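Local coordinates for hypothetical protein ybgI (Escherichia coli, Escherichia coli O157:H7, PDB 1NMO) that binds two metal ions in each subunit of a toroidal hexamer and may take part in degrading radiation-damaged nucleotides, although its substrate is not established, at residues I19-K32 against L86-P99. Sequence-based numbering, arbitrary orientation.
Sequences ISDYAPNGLQVEGK and LLANDINLYGWHLP
Leu27 lays its CD2 methyl over the face of the Tyr94 ring, 3.8 Å from the ring centroid and close to the ring normal, in a CH-pi contact. On the other face of the sheet Val29 meets Leu93, CB to CB at 4.0 Å, while its CG1, anti to the backbone N (chi1 -174°), lies against CG of Leu87 on the end of helix 78-88. The indole of Trp96 packs on Gly26: Gly26 CA lies 3.5 Å from Trp96 CZ2, with Gly26 N over a face of the ring. Strand 26-29 is an outermost strand, within this chain, of the five-stranded mixed sheet, antiparallel to strand 92-95, and its register shifts by one residue at a classic beta bulge in which Gln28 N and Val29 N both donate to Leu93 O. Beyond the bulge, the Asn92 amide grips the departing chain: ND2 donates in its own plane to Lys32 O at 2.9 Å, and OD1 receives Gly31 N from above the carbonyl plane. Lys32 N bonds to the carbonyl O of Asp90, the C-prime residue, at positive phi, of the Schellman motif that ends helix 78-88; NZ of Lys32 forms a salt bridge with Asp58. Toward the metal site, Asn25 OD1 accepts His97 N, and Asp21 OD2 takes Leu98 N at 3.0 Å; the approach of Asn25 ND2 to Asp21 OD2 is very short and doubtful. Asp21 OD1 presents its syn lone pair to His97 ND1 at 2.8 Å, in the imidazole plane and nearly straight (N-H...O 169°), and its anti lone pair to Tyr22 N. Bonds to both oxygens restrain the carboxylate's rotation, and it helps to orient the imidazole, a second-shell group whose ring meets that of the iron ligand His63 and whose side chain comes within about 4 Å of an iron ion at its nearest atoms.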
loop_
_atom_site.group_PDB
_atom_site.type_symbol
_atom_site.label_atom_id
_atom_site.label_comp_id
_atom_site.label_asym_id
_atom_site.label_seq_id
_atom_site.Cartn_x
_atom_site.Cartn_y
_atom_site.Cartn_z
ATOM N N ILE A 19 32.055 -36.742 10.609
ATOM C CA ILE A 19 30.982 -35.969 11.255
ATOM C C ILE A 19 29.631 -36.655 11.386
ATOM O O ILE A 19 29.038 -37.088 10.384
ATOM C CB ILE A 19 30.832 -34.611 10.530
ATOM C CG1 ILE A 19 32.170 -33.887 10.624
ATOM C CG2 ILE A 19 29.841 -33.699 11.250
ATOM C CD1 ILE A 19 32.453 -32.952 9.526
ATOM N N SER A 20 29.123 -36.755 12.620
ATOM C CA SER A 20 27.854 -37.443 12.799
ATOM C C SER A 20 26.752 -36.437 12.494
ATOM O O SER A 20 26.734 -35.328 13.057
ATOM C CB SER A 20 27.707 -37.975 14.224
ATOM O OG SER A 20 26.943 -37.019 14.961
ATOM N N ASP A 21 25.824 -36.851 11.632
ATOM C CA ASP A 21 24.758 -35.980 11.165
ATOM C C ASP A 21 23.289 -36.452 11.369
ATOM O O ASP A 21 23.015 -37.608 11.704
ATOM C CB ASP A 21 25.035 -35.772 9.688
ATOM C CG ASP A 21 24.823 -34.382 9.259
ATOM O OD1 ASP A 21 23.842 -33.754 9.742
ATOM O OD2 ASP A 21 25.644 -33.943 8.414
ATOM N N TYR A 22 22.351 -35.539 11.148
ATOM C CA TYR A 22 20.906 -35.827 11.242
ATOM C C TYR A 22 20.469 -36.427 9.871
ATOM O O TYR A 22 19.271 -36.732 9.644
ATOM C CB TYR A 22 20.109 -34.525 11.456
ATOM C CG TYR A 22 20.513 -33.727 12.644
ATOM C CD1 TYR A 22 20.014 -34.056 13.917
ATOM C CD2 TYR A 22 21.425 -32.639 12.527
ATOM C CE1 TYR A 22 20.406 -33.333 15.075
ATOM C CE2 TYR A 22 21.840 -31.901 13.676
ATOM C CZ TYR A 22 21.321 -32.261 14.945
ATOM O OH TYR A 22 21.702 -31.615 16.104
ATOM N N ALA A 23 21.403 -36.537 8.929
ATOM C CA ALA A 23 20.983 -37.082 7.654
ATOM C C ALA A 23 22.166 -37.592 6.847
ATOM O O ALA A 23 23.325 -37.198 7.060
ATOM C CB ALA A 23 20.157 -36.042 6.869
ATOM N N PRO A 24 21.908 -38.531 5.937
ATOM C CA PRO A 24 23.105 -38.967 5.199
ATOM C C PRO A 24 23.775 -37.874 4.379
ATOM O O PRO A 24 23.110 -37.071 3.759
ATOM C CB PRO A 24 22.582 -40.079 4.293
ATOM C CG PRO A 24 21.026 -39.730 4.144
ATOM C CD PRO A 24 20.706 -39.332 5.585
ATOM N N ASN A 25 25.101 -37.853 4.374
ATOM C CA ASN A 25 25.836 -36.906 3.543
ATOM C C ASN A 25 26.426 -37.688 2.300
ATOM O O ASN A 25 26.754 -38.898 2.395
ATOM C CB ASN A 25 26.914 -36.200 4.391
ATOM C CG ASN A 25 26.330 -35.226 5.384
ATOM O OD1 ASN A 25 25.571 -34.278 4.987
ATOM N ND2 ASN A 25 26.693 -35.397 6.715
ATOM N N GLY A 26 26.512 -37.015 1.135
ATOM C CA GLY A 26 27.041 -37.666 -0.063
ATOM C C GLY A 26 25.979 -37.824 -1.148
ATOM O O GLY A 26 25.097 -36.943 -1.278
ATOM N N LEU A 27 26.029 -38.937 -1.904
ATOM C CA LEU A 27 25.033 -39.194 -2.990
ATOM C C LEU A 27 23.707 -39.528 -2.302
ATOM O O LEU A 27 23.651 -40.555 -1.633
ATOM C CB LEU A 27 25.400 -40.460 -3.759
ATOM C CG LEU A 27 25.463 -40.281 -5.252
ATOM C CD1 LEU A 27 25.359 -41.627 -5.900
ATOM C CD2 LEU A 27 24.419 -39.355 -5.740
ATOM N N GLN A 28 22.652 -38.748 -2.427
ATOM C CA GLN A 28 21.458 -39.227 -1.738
ATOM C C GLN A 28 20.490 -39.891 -2.728
ATOM O O GLN A 28 19.637 -40.693 -2.344
ATOM C CB GLN A 28 20.744 -38.088 -1.032
ATOM C CG GLN A 28 21.630 -37.367 -0.003
ATOM C CD GLN A 28 20.801 -36.343 0.744
ATOM O OE1 GLN A 28 19.666 -36.035 0.334
ATOM N NE2 GLN A 28 21.343 -35.813 1.837
ATOM N N VAL A 29 20.589 -39.572 -4.007
ATOM C CA VAL A 29 19.643 -40.215 -4.939
ATOM C C VAL A 29 20.507 -40.422 -6.139
ATOM O O VAL A 29 20.952 -39.471 -6.752
ATOM C CB VAL A 29 18.444 -39.300 -5.289
ATOM C CG1 VAL A 29 17.431 -40.092 -6.142
ATOM C CG2 VAL A 29 17.760 -38.783 -3.956
ATOM N N GLU A 30 20.799 -41.673 -6.441
ATOM C CA GLU A 30 21.636 -41.998 -7.584
ATOM C C GLU A 30 20.945 -41.754 -8.920
ATOM O O GLU A 30 19.755 -42.009 -9.064
ATOM C CB GLU A 30 22.015 -43.459 -7.513
ATOM C CG GLU A 30 23.166 -43.838 -8.314
ATOM C CD GLU A 30 23.302 -45.346 -8.373
ATOM O OE1 GLU A 30 22.727 -46.043 -7.466
ATOM O OE2 GLU A 30 23.982 -45.829 -9.323
ATOM N N GLY A 31 21.746 -41.294 -9.897
ATOM C CA GLY A 31 21.301 -41.031 -11.262
ATOM C C GLY A 31 22.345 -41.513 -12.290
ATOM O O GLY A 31 23.000 -42.547 -12.054
ATOM N N LYS A 32 22.460 -40.825 -13.451
ATOM C CA LYS A 32 23.392 -41.242 -14.514
ATOM C C LYS A 32 24.810 -41.263 -13.971
ATOM O O LYS A 32 25.245 -40.396 -13.199
ATOM C CB LYS A 32 23.310 -40.322 -15.718
ATOM C CG LYS A 32 23.532 -38.933 -15.296
ATOM C CD LYS A 32 23.615 -37.913 -16.434
ATOM C CE LYS A 32 22.454 -37.973 -17.411
ATOM N NZ LYS A 32 22.019 -36.554 -17.664
ATOM N N LEU A 86 13.790 -36.195 -10.068
ATOM C CA LEU A 86 15.190 -36.632 -10.091
ATOM C C LEU A 86 15.300 -37.991 -10.774
ATOM O O LEU A 86 16.121 -38.203 -11.707
ATOM C CB LEU A 86 15.726 -36.799 -8.624
ATOM C CG LEU A 86 15.963 -35.535 -7.771
ATOM C CD1 LEU A 86 16.009 -35.810 -6.278
ATOM C CD2 LEU A 86 17.238 -34.895 -8.241
ATOM N N LEU A 87 14.482 -38.948 -10.323
ATOM C CA LEU A 87 14.674 -40.289 -10.864
ATOM C C LEU A 87 14.305 -40.389 -12.275
ATOM O O LEU A 87 15.053 -40.964 -13.025
ATOM C CB LEU A 87 13.910 -41.349 -10.074
ATOM C CG LEU A 87 14.515 -41.520 -8.709
ATOM C CD1 LEU A 87 13.414 -41.823 -7.719
ATOM C CD2 LEU A 87 15.481 -42.663 -8.761
ATOM N N ALA A 88 13.187 -39.798 -12.680
ATOM C CA ALA A 88 12.823 -39.980 -14.088
ATOM C C ALA A 88 13.774 -39.282 -15.060
ATOM O O ALA A 88 13.783 -39.591 -16.268
ATOM C CB ALA A 88 11.388 -39.518 -14.347
ATOM N N ASN A 89 14.580 -38.331 -14.563
ATOM C CA ASN A 89 15.504 -37.604 -15.472
ATOM C C ASN A 89 16.969 -38.024 -15.196
ATOM O O ASN A 89 17.893 -37.427 -15.707
ATOM C CB ASN A 89 15.309 -36.088 -15.269
ATOM C CG ASN A 89 13.977 -35.629 -15.745
ATOM O OD1 ASN A 89 13.643 -35.896 -16.894
ATOM N ND2 ASN A 89 13.188 -34.971 -14.899
ATOM N N ASP A 90 17.155 -39.064 -14.393
ATOM C CA ASP A 90 18.479 -39.606 -14.062
ATOM C C ASP A 90 19.393 -38.569 -13.496
ATOM O O ASP A 90 20.593 -38.553 -13.786
ATOM C CB ASP A 90 19.160 -40.198 -15.267
ATOM C CG ASP A 90 18.372 -41.301 -15.880
ATOM O OD1 ASP A 90 18.015 -42.241 -15.128
ATOM O OD2 ASP A 90 18.113 -41.213 -17.132
ATOM N N ILE A 91 18.837 -37.687 -12.694
ATOM C CA ILE A 91 19.659 -36.654 -12.096
ATOM C C ILE A 91 20.171 -37.139 -10.722
ATOM O O ILE A 91 19.362 -37.550 -9.906
ATOM C CB ILE A 91 18.832 -35.374 -11.898
ATOM C CG1 ILE A 91 18.435 -34.749 -13.216
ATOM C CG2 ILE A 91 19.608 -34.369 -11.119
ATOM C CD1 ILE A 91 17.624 -33.460 -13.045
ATOM N N ASN A 92 21.491 -37.149 -10.488
ATOM C CA ASN A 92 22.061 -37.457 -9.144
ATOM C C ASN A 92 21.786 -36.347 -8.061
ATOM O O ASN A 92 22.052 -35.159 -8.298
ATOM C CB ASN A 92 23.596 -37.606 -9.232
ATOM C CG ASN A 92 23.999 -38.732 -10.138
ATOM O OD1 ASN A 92 24.216 -39.857 -9.691
ATOM N ND2 ASN A 92 24.027 -38.467 -11.441
ATOM N N LEU A 93 21.250 -36.669 -6.888
ATOM C CA LEU A 93 21.142 -35.578 -5.886
ATOM C C LEU A 93 22.170 -35.872 -4.824
ATOM O O LEU A 93 22.190 -36.990 -4.283
ATOM C CB LEU A 93 19.816 -35.548 -5.143
ATOM C CG LEU A 93 19.770 -34.606 -3.924
ATOM C CD1 LEU A 93 19.699 -33.189 -4.470
ATOM C CD2 LEU A 93 18.511 -34.835 -3.066
ATOM N N TYR A 94 23.038 -34.899 -4.512
ATOM C CA TYR A 94 24.010 -35.066 -3.421
ATOM C C TYR A 94 23.609 -33.935 -2.499
ATOM O O TYR A 94 23.081 -32.904 -2.991
ATOM C CB TYR A 94 25.457 -34.746 -3.849
ATOM C CG TYR A 94 26.059 -35.547 -5.019
ATOM C CD1 TYR A 94 25.645 -35.334 -6.301
ATOM C CD2 TYR A 94 27.070 -36.494 -4.800
ATOM C CE1 TYR A 94 26.221 -36.026 -7.388
ATOM C CE2 TYR A 94 27.653 -37.214 -5.869
ATOM C CZ TYR A 94 27.231 -36.961 -7.155
ATOM O OH TYR A 94 27.870 -37.603 -8.218
ATOM N N GLY A 95 23.842 -34.126 -1.190
ATOM C CA GLY A 95 23.624 -33.118 -0.151
ATOM C C GLY A 95 24.744 -33.282 0.919
ATOM O O GLY A 95 25.192 -34.420 1.171
ATOM N N TRP A 96 25.272 -32.183 1.488
ATOM C CA TRP A 96 26.220 -32.217 2.593
ATOM C C TRP A 96 25.674 -31.246 3.645
ATOM O O TRP A 96 25.618 -30.034 3.421
ATOM C CB TRP A 96 27.617 -31.778 2.181
ATOM C CG TRP A 96 28.391 -32.902 1.598
ATOM C CD1 TRP A 96 29.118 -33.824 2.280
ATOM C CD2 TRP A 96 28.409 -33.320 0.217
ATOM N NE1 TRP A 96 29.582 -34.790 1.433
ATOM C CE2 TRP A 96 29.165 -34.509 0.158
ATOM C CE3 TRP A 96 27.858 -32.793 -0.981
ATOM C CZ2 TRP A 96 29.383 -35.194 -1.027
ATOM C CZ3 TRP A 96 28.063 -33.457 -2.158
ATOM C CH2 TRP A 96 28.829 -34.667 -2.180
ATOM N N HIS A 97 25.269 -31.763 4.803
ATOM C CA HIS A 97 24.722 -30.934 5.871
ATOM C C HIS A 97 25.849 -30.435 6.819
ATOM O O HIS A 97 26.619 -29.564 6.410
ATOM C CB HIS A 97 23.632 -31.724 6.615
ATOM C CG HIS A 97 22.839 -30.920 7.599
ATOM N ND1 HIS A 97 22.681 -31.310 8.919
ATOM C CD2 HIS A 97 22.206 -29.723 7.483
ATOM C CE1 HIS A 97 21.997 -30.384 9.576
ATOM N NE2 HIS A 97 21.693 -29.411 8.731
ATOM N N LEU A 98 26.046 -30.989 8.024
ATOM C CA LEU A 98 27.054 -30.366 8.913
ATOM C C LEU A 98 28.437 -30.143 8.322
ATOM O O LEU A 98 29.090 -29.063 8.540
ATOM C CB LEU A 98 27.125 -31.109 10.268
ATOM C CG LEU A 98 25.714 -31.076 10.938
ATOM C CD1 LEU A 98 25.712 -31.821 12.287
ATOM C CD2 LEU A 98 25.257 -29.654 11.175
ATOM N N PRO A 99 28.925 -31.105 7.530
ATOM C CA PRO A 99 30.266 -30.836 6.987
ATOM C C PRO A 99 30.306 -29.525 6.223
ATOM O O PRO A 99 31.340 -28.794 6.219
ATOM C CB PRO A 99 30.544 -32.059 6.100
ATOM C CG PRO A 99 29.754 -33.171 6.823
ATOM C CD PRO A 99 28.441 -32.428 7.123
HETATM O O HOH W 1 18.040 -40.251 -10.164
#